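Long-range contacts in uncharacterized conserved protein YiiM (Geobacillus stearothermophilus, PDB 5YHH), which probably acts as a molybdenum cofactor-dependent oxidoreductase of the MOSC family that confers resistance to hydroxylaminopurine, a mutagenic base analogue: residues F73-E78 with T144-F149; P6-S11 with T94-T99; K63-Y68 with F151-E156; Y179-Y184 with A205-T210. One frame throughout, in Å; residues are numbered along the deposited sequence.

Contact 1 (F73-E78 with T144-F149); sequences FVYWEE and TGKSGF
Lys146 lays the far part of its side chain over one face of the Tyr75 ring. The two side chains cross at about a right angle. The methylene CE makes a CH-pi contact, 3.8 Å from the centroid of the Tyr75 ring and 17° off the ring normal. The chain is extended up to CE and then bends at chi4 (-71°). The bend keeps the ammonium NZ over the same face, 4.9 Å from the Tyr75 centroid, in a cation-pi contact.

Thr144 meets Tyr75 from the opposite direction. Its methyl CG2 lies 3.5 Å from Tyr75 OH, a van der Waals contact with the phenol end. That hydroxyl also has a weak hydrogen bond to Arg79.

Trp76 is the buried partner. Its CG lies anti to the carbonyl carbon (chi1 -62°), which swings the far end of the indole, CZ2 and CH2, toward Lys146 and Thr144. Trp76 CZ2 comes 4.0 Å from Lys146 CB, and the two side chains slide past each other in opposite directions. Thr144 OG1 approaches the same ring obliquely, 4.0 Å from Trp76 CH2. Its hydrogen bonds run elsewhere: it bonds to Ala140 O and accepts from Lys146 N at 3.3 Å, which forms an ST turn. Trp76 NE1 is satisfied by Tyr68 OH, which also bonds Lys146 O. Tyr68 OH thus links helix 71-80 to the loop.

Gly145, with positive phi, is the first residue past helix 137-144, and Lys146 centres an inverse gamma turn. The arrangement is a helix packed through aromatic and aliphatic side chains on a helix-to-strand connection, here within the MOSC domain.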
loop_
_atom_site.group_PDB
_atom_site.type_symbol
_atom_site.label_atom_id
_atom_site.label_comp_id
_atom_site.label_asym_id
_atom_site.label_seq_id
_atom_site.Cartn_x
_atom_site.Cartn_y
_atom_site.Cartn_z
ATOM N N PHE A 73 9.809 9.687 -0.838
ATOM C CA PHE A 73 10.853 9.805 -1.866
ATOM C C PHE A 73 11.981 10.767 -1.454
ATOM O O PHE A 73 13.139 10.544 -1.808
ATOM C CB PHE A 73 10.277 10.286 -3.177
ATOM C CG PHE A 73 9.286 9.328 -3.815
ATOM C CD1 PHE A 73 9.275 7.963 -3.502
ATOM C CD2 PHE A 73 8.388 9.802 -4.775
ATOM C CE1 PHE A 73 8.369 7.091 -4.123
ATOM C CE2 PHE A 73 7.501 8.946 -5.374
ATOM C CZ PHE A 73 7.496 7.586 -5.048
ATOM N N VAL A 74 11.628 11.835 -0.742
ATOM C CA VAL A 74 12.596 12.793 -0.250
ATOM C C VAL A 74 13.598 12.121 0.663
ATOM O O VAL A 74 14.809 12.314 0.498
ATOM C CB VAL A 74 11.909 14.002 0.450
ATOM C CG1 VAL A 74 12.952 14.936 1.120
ATOM C CG2 VAL A 74 11.135 14.783 -0.542
ATOM N N TYR A 75 13.112 11.324 1.614
ATOM C CA TYR A 75 13.968 10.579 2.483
ATOM C C TYR A 75 14.853 9.605 1.699
ATOM O O TYR A 75 16.056 9.538 1.952
ATOM C CB TYR A 75 13.153 9.825 3.530
ATOM C CG TYR A 75 13.975 8.836 4.340
ATOM C CD1 TYR A 75 14.673 9.254 5.456
ATOM C CD2 TYR A 75 14.003 7.477 4.015
ATOM C CE1 TYR A 75 15.406 8.382 6.204
ATOM C CE2 TYR A 75 14.760 6.596 4.747
ATOM C CZ TYR A 75 15.437 7.052 5.855
ATOM O OH TYR A 75 16.193 6.203 6.609
ATOM N N TRP A 76 14.289 8.865 0.742
ATOM C CA TRP A 76 15.085 7.878 -0.004
ATOM C C TRP A 76 16.183 8.563 -0.847
ATOM O O TRP A 76 17.293 8.026 -0.971
ATOM C CB TRP A 76 14.206 6.999 -0.889
ATOM C CG TRP A 76 13.221 6.182 -0.076
ATOM C CD1 TRP A 76 11.865 6.238 -0.135
ATOM C CD2 TRP A 76 13.540 5.242 0.947
ATOM N NE1 TRP A 76 11.317 5.381 0.776
ATOM C CE2 TRP A 76 12.324 4.763 1.459
ATOM C CE3 TRP A 76 14.733 4.752 1.480
ATOM C CZ2 TRP A 76 12.264 3.825 2.468
ATOM C CZ3 TRP A 76 14.669 3.802 2.487
ATOM C CH2 TRP A 76 13.428 3.350 2.960
ATOM N N GLU A 77 15.895 9.731 -1.397
ATOM C CA GLU A 77 16.885 10.442 -2.187
ATOM C C GLU A 77 18.020 10.924 -1.306
ATOM O O GLU A 77 19.182 10.932 -1.715
ATOM C CB GLU A 77 16.281 11.614 -2.908
ATOM C CG GLU A 77 15.263 11.198 -3.991
ATOM C CD GLU A 77 14.655 12.392 -4.736
ATOM O OE1 GLU A 77 14.800 13.571 -4.259
ATOM O OE2 GLU A 77 14.064 12.156 -5.826
ATOM N N GLU A 78 17.671 11.308 -0.087
ATOM C CA GLU A 78 18.680 11.722 0.901
ATOM C C GLU A 78 19.498 10.533 1.398
ATOM O O GLU A 78 20.716 10.624 1.573
ATOM C CB GLU A 78 17.983 12.405 2.055
ATOM C CG GLU A 78 17.457 13.785 1.650
ATOM C CD GLU A 78 16.538 14.398 2.675
ATOM O OE1 GLU A 78 16.109 13.687 3.608
ATOM O OE2 GLU A 78 16.237 15.594 2.534
ATOM N N THR A 144 12.110 1.893 8.910
ATOM C CA THR A 144 11.575 3.246 8.920
ATOM C C THR A 144 10.052 3.254 9.003
ATOM O O THR A 144 9.460 4.269 9.369
ATOM C CB THR A 144 12.007 4.005 7.654
ATOM O OG1 THR A 144 11.539 3.301 6.468
ATOM C CG2 THR A 144 13.516 4.131 7.622
ATOM N N GLY A 145 9.414 2.162 8.580
ATOM C CA GLY A 145 7.941 2.120 8.437
ATOM C C GLY A 145 7.412 2.851 7.199
ATOM O O GLY A 145 6.194 3.056 7.083
ATOM N N LYS A 146 8.291 3.176 6.256
ATOM C CA LYS A 146 7.919 3.907 5.037
ATOM C C LYS A 146 7.582 2.898 3.959
ATOM O O LYS A 146 8.284 2.751 2.957
ATOM C CB LYS A 146 9.043 4.850 4.593
ATOM C CG LYS A 146 9.393 5.891 5.659
ATOM C CD LYS A 146 10.578 6.800 5.240
ATOM C CE LYS A 146 11.139 7.685 6.410
ATOM N NZ LYS A 146 10.207 8.768 6.781
ATOM N N SER A 147 6.457 2.222 4.175
ATOM C CA SER A 147 6.084 1.017 3.439
ATOM C C SER A 147 4.986 1.230 2.422
ATOM O O SER A 147 4.857 0.453 1.457
ATOM C CB SER A 147 5.576 -0.039 4.443
ATOM O OG SER A 147 4.356 0.388 5.069
ATOM N N GLY A 148 4.148 2.226 2.649
ATOM C CA GLY A 148 2.872 2.283 1.912
ATOM C C GLY A 148 1.903 1.166 2.316
ATOM O O GLY A 148 2.071 0.516 3.339
ATOM N N PHE A 149 0.863 0.966 1.514
ATOM C CA PHE A 149 -0.302 0.159 1.936
ATOM C C PHE A 149 -1.154 -0.176 0.713
ATOM O O PHE A 149 -1.003 0.424 -0.366
ATOM C CB PHE A 149 -1.148 0.888 3.003
ATOM C CG PHE A 149 -1.289 2.404 2.743
ATOM C CD1 PHE A 149 -2.212 2.875 1.851
ATOM C CD2 PHE A 149 -0.430 3.297 3.329
ATOM C CE1 PHE A 149 -2.325 4.244 1.587
ATOM C CE2 PHE A 149 -0.531 4.693 3.068
ATOM C CZ PHE A 149 -1.479 5.141 2.193
#

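Contact 2 (P6-S11 with T94-T99)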
loop_
_atom_site.group_PDB
_atom_site.type_symbol
_atom_site.label_atom_id
_atom_site.label_comp_id
_atom_site.label_asym_id
_atom_site.label_seq_id
_atom_site.Cartn_x
_atom_site.Cartn_y
_atom_site.Cartn_z
ATOM N N PRO A 6 -5.377 18.628 -0.042
ATOM C CA PRO A 6 -4.085 18.240 -0.627
ATOM C C PRO A 6 -3.789 16.767 -0.339
ATOM O O PRO A 6 -2.654 16.409 0.014
ATOM C CB PRO A 6 -3.122 19.107 0.144
ATOM C CG PRO A 6 -3.707 19.064 1.566
ATOM C CD PRO A 6 -5.226 18.880 1.406
ATOM N N MET A 7 -4.835 15.954 -0.431
ATOM C CA MET A 7 -4.749 14.508 -0.424
ATOM C C MET A 7 -5.158 14.085 -1.832
ATOM O O MET A 7 -6.326 14.304 -2.234
ATOM C CB MET A 7 -5.718 13.940 0.605
ATOM C CG MET A 7 -5.300 14.175 2.057
ATOM S SD MET A 7 -6.692 14.030 3.230
ATOM C CE MET A 7 -7.822 12.888 2.419
ATOM N N GLN A 8 -4.211 13.509 -2.579
ATOM C CA GLN A 8 -4.478 13.104 -3.943
ATOM C C GLN A 8 -3.622 11.967 -4.439
ATOM O O GLN A 8 -2.635 11.614 -3.807
ATOM C CB GLN A 8 -4.320 14.304 -4.883
ATOM C CG GLN A 8 -2.988 14.935 -4.823
ATOM C CD GLN A 8 -2.837 16.054 -5.811
ATOM O OE1 GLN A 8 -2.473 15.825 -6.965
ATOM N NE2 GLN A 8 -3.080 17.280 -5.362
ATOM N N ILE A 9 -4.004 11.429 -5.594
ATOM C CA ILE A 9 -3.186 10.512 -6.387
ATOM C C ILE A 9 -2.372 11.388 -7.319
ATOM O O ILE A 9 -2.889 11.882 -8.311
ATOM C CB ILE A 9 -4.076 9.508 -7.221
ATOM C CG1 ILE A 9 -5.031 8.761 -6.304
ATOM C CG2 ILE A 9 -3.213 8.512 -8.007
ATOM C CD1 ILE A 9 -6.223 7.971 -7.032
ATOM N N VAL A 10 -1.092 11.614 -7.023
ATOM C CA VAL A 10 -0.317 12.494 -7.906
ATOM C C VAL A 10 0.103 11.764 -9.161
ATOM O O VAL A 10 0.235 12.388 -10.205
ATOM C CB VAL A 10 0.908 13.213 -7.275
ATOM C CG1 VAL A 10 0.472 14.452 -6.516
ATOM C CG2 VAL A 10 1.805 12.272 -6.475
ATOM N N SER A 11 0.190 10.437 -9.103
ATOM C CA SER A 11 0.553 9.672 -10.276
ATOM C C SER A 11 -0.092 8.325 -10.257
ATOM O O SER A 11 -0.188 7.688 -9.218
ATOM C CB SER A 11 2.085 9.529 -10.405
ATOM O OG SER A 11 2.426 8.967 -11.664
ATOM N N THR A 94 0.825 6.739 -6.678
ATOM C CA THR A 94 1.709 7.575 -5.914
ATOM C C THR A 94 0.849 8.627 -5.258
ATOM O O THR A 94 0.135 9.373 -5.926
ATOM C CB THR A 94 2.742 8.255 -6.809
ATOM O OG1 THR A 94 3.407 7.257 -7.578
ATOM C CG2 THR A 94 3.744 9.018 -5.932
ATOM N N LEU A 95 0.923 8.697 -3.936
ATOM C CA LEU A 95 0.026 9.548 -3.194
ATOM C C LEU A 95 0.702 10.803 -2.718
ATOM O O LEU A 95 1.936 10.887 -2.630
ATOM C CB LEU A 95 -0.518 8.780 -1.998
ATOM C CG LEU A 95 -1.349 7.519 -2.239
ATOM C CD1 LEU A 95 -2.039 7.065 -0.918
ATOM C CD2 LEU A 95 -2.368 7.711 -3.350
ATOM N N LEU A 96 -0.123 11.805 -2.449
ATOM C CA LEU A 96 0.305 13.014 -1.739
ATOM C C LEU A 96 -0.686 13.286 -0.593
ATOM O O LEU A 96 -1.906 13.143 -0.767
ATOM C CB LEU A 96 0.370 14.199 -2.708
ATOM C CG LEU A 96 0.844 15.510 -2.128
ATOM C CD1 LEU A 96 2.388 15.447 -1.851
ATOM C CD2 LEU A 96 0.488 16.652 -3.114
ATOM N N GLY A 97 -0.165 13.652 0.578
ATOM C CA GLY A 97 -0.987 13.981 1.741
ATOM C C GLY A 97 -1.501 12.836 2.593
ATOM O O GLY A 97 -2.316 13.059 3.487
ATOM N N LEU A 98 -1.080 11.602 2.310
ATOM C CA LEU A 98 -1.538 10.428 3.070
ATOM C C LEU A 98 -0.344 9.543 3.377
ATOM O O LEU A 98 0.164 8.853 2.479
ATOM C CB LEU A 98 -2.585 9.640 2.281
ATOM C CG LEU A 98 -3.960 10.321 2.067
ATOM C CD1 LEU A 98 -4.590 9.912 0.760
ATOM C CD2 LEU A 98 -4.931 10.026 3.215
ATOM N N THR A 99 0.126 9.611 4.623
ATOM C CA THR A 99 1.205 8.755 5.100
ATOM C C THR A 99 0.668 7.654 6.047
ATOM O O THR A 99 -0.509 7.667 6.447
ATOM C CB THR A 99 2.272 9.558 5.851
ATOM O OG1 THR A 99 1.676 10.073 7.036
ATOM C CG2 THR A 99 2.851 10.696 5.000
#
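Val10 and Ser11 both face Thr94, and this is the tight end of the contact. The pairing is a classic beta bulge. Thr94 O accepts from Val10 N at 2.8 Å, in a bent bond (132° at the hydrogen), and more weakly from Ser11 N. Thr94 N returns a bond to Ser11 O at 2.9 Å. One carbonyl thus serves two successive amides, and the register shifts by one residue. Val10 CG2 sits between its own backbone N and carbonyl carbon (chi1 of CG1 -82°). This places the methyl 3.4 Å from Thr94 O and near Thr94 CG2.

Before the bulge the pairing is regular antiparallel. Gln8 and Leu96 form a hydrogen-bonded pair, with Leu96 N to Gln8 O at 2.9 Å. Ile9 and Leu95 follow as a non-hydrogen-bonded pair. On the face that carries them, Ile9 CG1 meets Leu95 CD2 at 4.1 Å. On the other face the Gln8 and Leu96 side chains lie side by side and point the same way.

The solvent side is at the other end, where the strands give way to loop. Pro6 is exposed, and Met7 and Gly97 are partly so. Met7 CG rests 3.5 Å from Gly97 O, and the Met7 chain crosses Leu98 at about a right angle. Gly97 has positive phi, and its CA approaches Pro6 O to 3.4 Å.

The contact joins strands 8-19 and 93-96 of the large mixed sheet. On its other side strand 93-96 pairs with strand 65-69, with backbone bonding between Leu95 and Tyr68. Thr94 packs on Phe73 of helix 71-80, while Leu95 and Leu98 touch Leu165 of strand 165-169.

Contact 3 (K63-Y68 with F151-E156); sequences KAICAY and FRVLQE
Ile65 and Phe151 form an antiparallel hydrogen-bonded pair, with the short strand axes at 142° and a classic beta bulge where Ala64 and Ile65 both face Phe151. Phe151 N donates to Ile65 O at 2.9 Å, and Ile65 N donates to Phe151 O at 3.1 Å.

The side chains gather at two places. At one, Ile65 CD1 meets Val153 CG2 at 3.6 Å, and the two chains cross at about a right angle. Val153 CG2 also touches Ala64 CB, at 4.0 Å, so this one methyl serves two partners. It lies anti to the carbonyl carbon of Val153, which turns it toward Ile65 and Ala64. At the other place, Ala67 CB sits 3.7 Å from Phe151 CE2, obliquely to the ring. The Phe151 ring also meets Trp93. The Arg152 side chain starts away from strand 65-69; its guanidinium group makes a salt bridge with Asp62 and bonds Ala202 and Gln117.

Strands 65-69 and 149-153 are neighbours in the mixed sheet. Strand 93-96 lies on the far side of 65-69, bonded through Cys66 and Tyr68. Beyond 149-153 comes strand 114-121, where Val116 and Val118 pack on Phe151.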
loop_
_atom_site.group_PDB
_atom_site.type_symbol
_atom_site.label_atom_id
_atom_site.label_comp_id
_atom_site.label_asym_id
_atom_site.label_seq_id
_atom_site.Cartn_x
_atom_site.Cartn_y
_atom_site.Cartn_z
ATOM N N LYS A 63 -5.411 -6.941 -2.283
ATOM C CA LYS A 63 -4.236 -6.244 -2.744
ATOM C C LYS A 63 -4.467 -5.644 -4.137
ATOM O O LYS A 63 -3.569 -5.622 -4.978
ATOM C CB LYS A 63 -3.042 -7.203 -2.732
ATOM C CG LYS A 63 -2.607 -7.651 -1.305
ATOM C CD LYS A 63 -1.201 -8.300 -1.241
ATOM C CE LYS A 63 -1.046 -9.528 -2.138
ATOM N NZ LYS A 63 -1.430 -10.815 -1.463
ATOM N N ALA A 64 -5.661 -5.116 -4.368
ATOM C CA ALA A 64 -6.036 -4.634 -5.699
ATOM C C ALA A 64 -5.179 -3.430 -6.157
ATOM O O ALA A 64 -4.787 -3.368 -7.317
ATOM C CB ALA A 64 -7.473 -4.253 -5.714
ATOM N N ILE A 65 -4.925 -2.480 -5.249
ATOM C CA ILE A 65 -4.178 -1.250 -5.563
ATOM C C ILE A 65 -3.060 -1.092 -4.526
ATOM O O ILE A 65 -3.322 -1.002 -3.329
ATOM C CB ILE A 65 -5.087 -0.011 -5.549
ATOM C CG1 ILE A 65 -6.237 -0.152 -6.583
ATOM C CG2 ILE A 65 -4.273 1.260 -5.842
ATOM C CD1 ILE A 65 -7.375 0.799 -6.307
ATOM N N CYS A 66 -1.817 -1.065 -4.982
ATOM C CA CYS A 66 -0.681 -0.720 -4.115
ATOM C C CYS A 66 -0.397 0.809 -4.156
ATOM O O CYS A 66 -0.282 1.386 -5.236
ATOM C CB CYS A 66 0.549 -1.548 -4.566
ATOM S SG CYS A 66 2.014 -1.197 -3.588
ATOM N N ALA A 67 -0.333 1.452 -2.993
ATOM C CA ALA A 67 -0.153 2.913 -2.867
ATOM C C ALA A 67 1.098 3.238 -2.083
ATOM O O ALA A 67 1.448 2.517 -1.127
ATOM C CB ALA A 67 -1.362 3.536 -2.171
ATOM N N TYR A 68 1.787 4.310 -2.489
ATOM C CA TYR A 68 3.015 4.741 -1.807
ATOM C C TYR A 68 3.046 6.251 -1.628
ATOM O O TYR A 68 2.759 6.983 -2.567
ATOM C CB TYR A 68 4.279 4.272 -2.542
ATOM C CG TYR A 68 5.448 4.299 -1.625
ATOM C CD1 TYR A 68 5.652 3.281 -0.710
ATOM C CD2 TYR A 68 6.313 5.370 -1.622
ATOM C CE1 TYR A 68 6.700 3.321 0.160
ATOM C CE2 TYR A 68 7.377 5.409 -0.776
ATOM C CZ TYR A 68 7.572 4.394 0.122
ATOM O OH TYR A 68 8.616 4.423 1.015
ATOM N N PHE A 151 -5.104 -0.906 -1.017
ATOM C CA PHE A 151 -6.557 -0.782 -0.999
ATOM C C PHE A 151 -7.213 -1.950 -1.729
ATOM O O PHE A 151 -6.702 -2.454 -2.745
ATOM C CB PHE A 151 -7.011 0.452 -1.793
ATOM C CG PHE A 151 -6.509 1.769 -1.288
ATOM C CD1 PHE A 151 -7.196 2.466 -0.307
ATOM C CD2 PHE A 151 -5.397 2.367 -1.871
ATOM C CE1 PHE A 151 -6.752 3.727 0.119
ATOM C CE2 PHE A 151 -4.957 3.614 -1.460
ATOM C CZ PHE A 151 -5.627 4.292 -0.462
ATOM N N ARG A 152 -8.390 -2.325 -1.241
ATOM C CA ARG A 152 -9.360 -3.103 -2.009
ATOM C C ARG A 152 -10.327 -2.121 -2.678
ATOM O O ARG A 152 -10.495 -0.973 -2.228
ATOM C CB ARG A 152 -10.112 -4.092 -1.098
ATOM C CG ARG A 152 -11.005 -3.453 -0.020
ATOM C CD ARG A 152 -11.916 -4.519 0.643
ATOM N NE ARG A 152 -11.100 -5.537 1.319
ATOM C CZ ARG A 152 -10.551 -5.408 2.529
ATOM N NH1 ARG A 152 -10.774 -4.333 3.268
ATOM N NH2 ARG A 152 -9.820 -6.389 3.022
ATOM N N VAL A 153 -10.958 -2.559 -3.759
ATOM C CA VAL A 153 -11.903 -1.726 -4.463
ATOM C C VAL A 153 -13.316 -2.128 -4.058
ATOM O O VAL A 153 -13.743 -3.267 -4.328
ATOM C CB VAL A 153 -11.709 -1.869 -5.969
ATOM C CG1 VAL A 153 -12.811 -1.101 -6.708
ATOM C CG2 VAL A 153 -10.266 -1.408 -6.342
ATOM N N LEU A 154 -14.014 -1.199 -3.399
ATOM C CA LEU A 154 -15.411 -1.392 -2.987
ATOM C C LEU A 154 -16.377 -1.134 -4.117
ATOM O O LEU A 154 -17.403 -1.827 -4.240
ATOM C CB LEU A 154 -15.774 -0.480 -1.795
ATOM C CG LEU A 154 -14.917 -0.681 -0.534
ATOM C CD1 LEU A 154 -15.366 0.273 0.592
ATOM C CD2 LEU A 154 -14.909 -2.151 -0.064
ATOM N N GLN A 155 -16.089 -0.108 -4.919
ATOM C CA GLN A 155 -16.885 0.181 -6.113
ATOM C C GLN A 155 -15.919 0.558 -7.248
ATOM O O GLN A 155 -15.033 1.411 -7.104
ATOM C CB GLN A 155 -17.983 1.248 -5.858
ATOM C CG GLN A 155 -18.311 2.148 -7.117
ATOM C CD GLN A 155 -19.304 3.310 -6.882
ATOM O OE1 GLN A 155 -20.481 3.080 -6.628
ATOM N NE2 GLN A 155 -18.825 4.559 -7.013
ATOM N N GLU A 156 -16.049 -0.159 -8.359
ATOM C CA GLU A 156 -15.228 0.072 -9.551
ATOM C C GLU A 156 -15.497 1.462 -10.098
ATOM O O GLU A 156 -16.585 1.998 -9.931
ATOM C CB GLU A 156 -15.575 -0.979 -10.635
ATOM C CG GLU A 156 -15.074 -2.332 -10.286
ATOM C CD GLU A 156 -15.288 -3.377 -11.378
ATOM O OE1 GLU A 156 -16.230 -3.236 -12.210
ATOM O OE2 GLU A 156 -14.481 -4.339 -11.378
#

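Contact 4 (Y179-Y184 with A205-T210)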
loop_
_atom_site.group_PDB
_atom_site.type_symbol
_atom_site.label_atom_id
_atom_site.label_comp_id
_atom_site.label_asym_id
_atom_site.label_seq_id
_atom_site.Cartn_x
_atom_site.Cartn_y
_atom_site.Cartn_z
ATOM N N TYR A 179 0.845 1.951 13.098
ATOM C CA TYR A 179 0.582 1.126 14.284
ATOM C C TYR A 179 0.598 -0.348 13.925
ATOM O O TYR A 179 1.211 -1.135 14.624
ATOM C CB TYR A 179 -0.770 1.499 14.926
ATOM C CG TYR A 179 -1.198 0.600 16.061
ATOM C CD1 TYR A 179 -0.632 0.721 17.328
ATOM C CD2 TYR A 179 -2.179 -0.379 15.862
ATOM C CE1 TYR A 179 -1.028 -0.110 18.367
ATOM C CE2 TYR A 179 -2.575 -1.219 16.893
ATOM C CZ TYR A 179 -2.006 -1.074 18.141
ATOM O OH TYR A 179 -2.407 -1.910 19.143
ATOM N N ILE A 180 -0.089 -0.720 12.840
ATOM C CA ILE A 180 -0.192 -2.126 12.458
ATOM C C ILE A 180 1.187 -2.687 12.060
ATOM O O ILE A 180 1.551 -3.773 12.484
ATOM C CB ILE A 180 -1.247 -2.366 11.368
ATOM C CG1 ILE A 180 -2.661 -2.041 11.908
ATOM C CG2 ILE A 180 -1.188 -3.800 10.941
ATOM C CD1 ILE A 180 -3.767 -1.846 10.855
ATOM N N ASN A 181 1.986 -1.932 11.312
ATOM C CA ASN A 181 3.345 -2.370 11.000
ATOM C C ASN A 181 4.165 -2.549 12.281
ATOM O O ASN A 181 4.978 -3.465 12.401
ATOM C CB ASN A 181 4.071 -1.344 10.119
ATOM C CG ASN A 181 3.831 -1.552 8.632
ATOM O OD1 ASN A 181 3.555 -2.657 8.183
ATOM N ND2 ASN A 181 3.999 -0.503 7.870
ATOM N N HIS A 182 3.983 -1.626 13.220
ATOM C CA HIS A 182 4.745 -1.658 14.438
ATOM C C HIS A 182 4.467 -2.944 15.230
ATOM O O HIS A 182 5.412 -3.577 15.694
ATOM C CB HIS A 182 4.512 -0.403 15.277
ATOM C CG HIS A 182 5.218 -0.449 16.584
ATOM N ND1 HIS A 182 6.558 -0.162 16.704
ATOM C CD2 HIS A 182 4.794 -0.823 17.815
ATOM C CE1 HIS A 182 6.924 -0.322 17.965
ATOM N NE2 HIS A 182 5.870 -0.723 18.658
ATOM N N ILE A 183 3.190 -3.320 15.368
ATOM C CA ILE A 183 2.792 -4.567 16.046
ATOM C C ILE A 183 3.360 -5.786 15.330
ATOM O O ILE A 183 3.924 -6.667 15.943
ATOM C CB ILE A 183 1.238 -4.737 16.124
ATOM C CG1 ILE A 183 0.580 -3.564 16.866
ATOM C CG2 ILE A 183 0.857 -6.056 16.834
ATOM C CD1 ILE A 183 1.096 -3.355 18.265
ATOM N N TYR A 184 3.211 -5.796 14.016
ATOM C CA TYR A 184 3.619 -6.904 13.155
ATOM C C TYR A 184 5.143 -7.137 13.162
ATOM O O TYR A 184 5.600 -8.274 13.222
ATOM C CB TYR A 184 3.118 -6.609 11.725
ATOM C CG TYR A 184 3.340 -7.702 10.702
ATOM C CD1 TYR A 184 2.326 -8.598 10.399
ATOM C CD2 TYR A 184 4.560 -7.833 10.031
ATOM C CE1 TYR A 184 2.505 -9.604 9.453
ATOM C CE2 TYR A 184 4.762 -8.856 9.096
ATOM C CZ TYR A 184 3.718 -9.724 8.810
ATOM O OH TYR A 184 3.877 -10.723 7.889
ATOM N N ALA A 205 -7.336 -11.055 4.480
ATOM C CA ALA A 205 -7.363 -12.420 5.020
ATOM C C ALA A 205 -5.974 -12.907 5.436
ATOM O O ALA A 205 -5.820 -13.493 6.493
ATOM C CB ALA A 205 -7.977 -13.387 4.011
ATOM N N SER A 206 -4.961 -12.648 4.618
ATOM C CA SER A 206 -3.617 -13.165 4.906
ATOM C C SER A 206 -3.012 -12.572 6.198
ATOM O O SER A 206 -2.446 -13.305 7.001
ATOM C CB SER A 206 -2.683 -12.947 3.705
ATOM O OG SER A 206 -2.351 -11.575 3.513
ATOM N N TRP A 207 -3.158 -11.262 6.413
ATOM C CA TRP A 207 -2.685 -10.634 7.660
ATOM C C TRP A 207 -3.437 -11.170 8.872
ATOM O O TRP A 207 -2.824 -11.389 9.930
ATOM C CB TRP A 207 -2.772 -9.094 7.609
ATOM C CG TRP A 207 -1.626 -8.545 6.874
ATOM C CD1 TRP A 207 -1.306 -8.807 5.581
ATOM C CD2 TRP A 207 -0.596 -7.687 7.380
ATOM N NE1 TRP A 207 -0.154 -8.162 5.234
ATOM C CE2 TRP A 207 0.313 -7.466 6.321
ATOM C CE3 TRP A 207 -0.364 -7.067 8.604
ATOM C CZ2 TRP A 207 1.442 -6.653 6.457
ATOM C CZ3 TRP A 207 0.770 -6.256 8.743
ATOM C CH2 TRP A 207 1.666 -6.072 7.680
ATOM N N ARG A 208 -4.750 -11.370 8.717
ATOM C CA ARG A 208 -5.580 -11.984 9.772
ATOM C C ARG A 208 -5.007 -13.353 10.143
ATOM O O ARG A 208 -4.787 -13.645 11.318
ATOM C CB ARG A 208 -7.055 -12.092 9.333
ATOM C CG ARG A 208 -7.856 -13.325 9.835
ATOM C CD ARG A 208 -9.370 -13.168 9.546
ATOM N NE ARG A 208 -9.792 -11.898 10.138
ATOM C CZ ARG A 208 -10.050 -10.763 9.480
ATOM N NH1 ARG A 208 -10.008 -10.692 8.148
ATOM N NH2 ARG A 208 -10.370 -9.677 10.175
ATOM N N GLU A 209 -4.748 -14.167 9.126
ATOM C CA GLU A 209 -4.240 -15.527 9.333
ATOM C C GLU A 209 -2.921 -15.499 10.105
ATOM O O GLU A 209 -2.762 -16.198 11.103
ATOM C CB GLU A 209 -4.074 -16.259 7.991
ATOM C CG GLU A 209 -5.413 -16.594 7.332
ATOM C CD GLU A 209 -5.276 -17.301 5.991
ATOM O OE1 GLU A 209 -4.209 -17.926 5.730
ATOM O OE2 GLU A 209 -6.262 -17.248 5.212
ATOM N N THR A 210 -1.999 -14.649 9.659
ATOM C CA THR A 210 -0.703 -14.504 10.308
ATOM C C THR A 210 -0.820 -14.129 11.790
ATOM O O THR A 210 -0.092 -14.673 12.626
ATOM C CB THR A 210 0.167 -13.487 9.551
ATOM O OG1 THR A 210 0.381 -13.977 8.224
ATOM C CG2 THR A 210 1.510 -13.275 10.244
#
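Tyr184 and Trp207 form an offset stack, the main interaction of this contact. The centroids of the Tyr184 ring and the Trp207 six-membered ring are 4.2 Å apart, with planes inclined at 29°. The tilt brings one corner close: Tyr184 CD1 lies 3.3 Å from Trp207 CZ3. Tyr184 projects with CG anti to its own backbone N (chi1 -175°), which carries the ring across to the indole. Arg214 adds a cation-pi contact to the Tyr184 ring.

Aliphatic contacts flank the stack. Ile180 CG2 touches Trp207 CZ3 at 3.8 Å, oblique to the ring. Thr210 CG2 reaches Tyr184 CE1 at 3.9 Å, and the two side chains cross at about a right angle.

The polar atoms find partners outside the stack. Asn181 OD1 lies 3.9 Å from Trp207 CH2, with amide and indole planes 49° apart, while Asn181 ND2 bonds Ser147 OG. Thr210 OG1 donates to Ser206 O at 3.2 Å. Thr210 N donates to the same oxygen from the opposite face of its plane.

The axes of the two short helical segments come no closer than 12.8 Å, so large side chains bridge the gap. This is side-chain packing between the first and last helices of the YiiM-like three-helix domain.

Contacts 2 and 3 share the large mixed sheet, in which strands 93-96 and 65-69 are neighbours; their centres lie 14 Å apart. Both segments of contact 1 fall between those of contact 3 in the sequence, while the segments of contacts 1 and 2 alternate. Contact 3 touches contact 1 through Tyr68, though their centres are 20 Å apart. Phe73 and Phe149 of contact 1 pack on strand 93-96 of contact 2. Contact 4 comes last, in the C-terminal helical domain, and stays about 9 Å from contact 2 (nearest atoms). The first three contacts thus interlock distant parts of the MOSC region, and the helical domain meets it where Asn181 bonds Ser147.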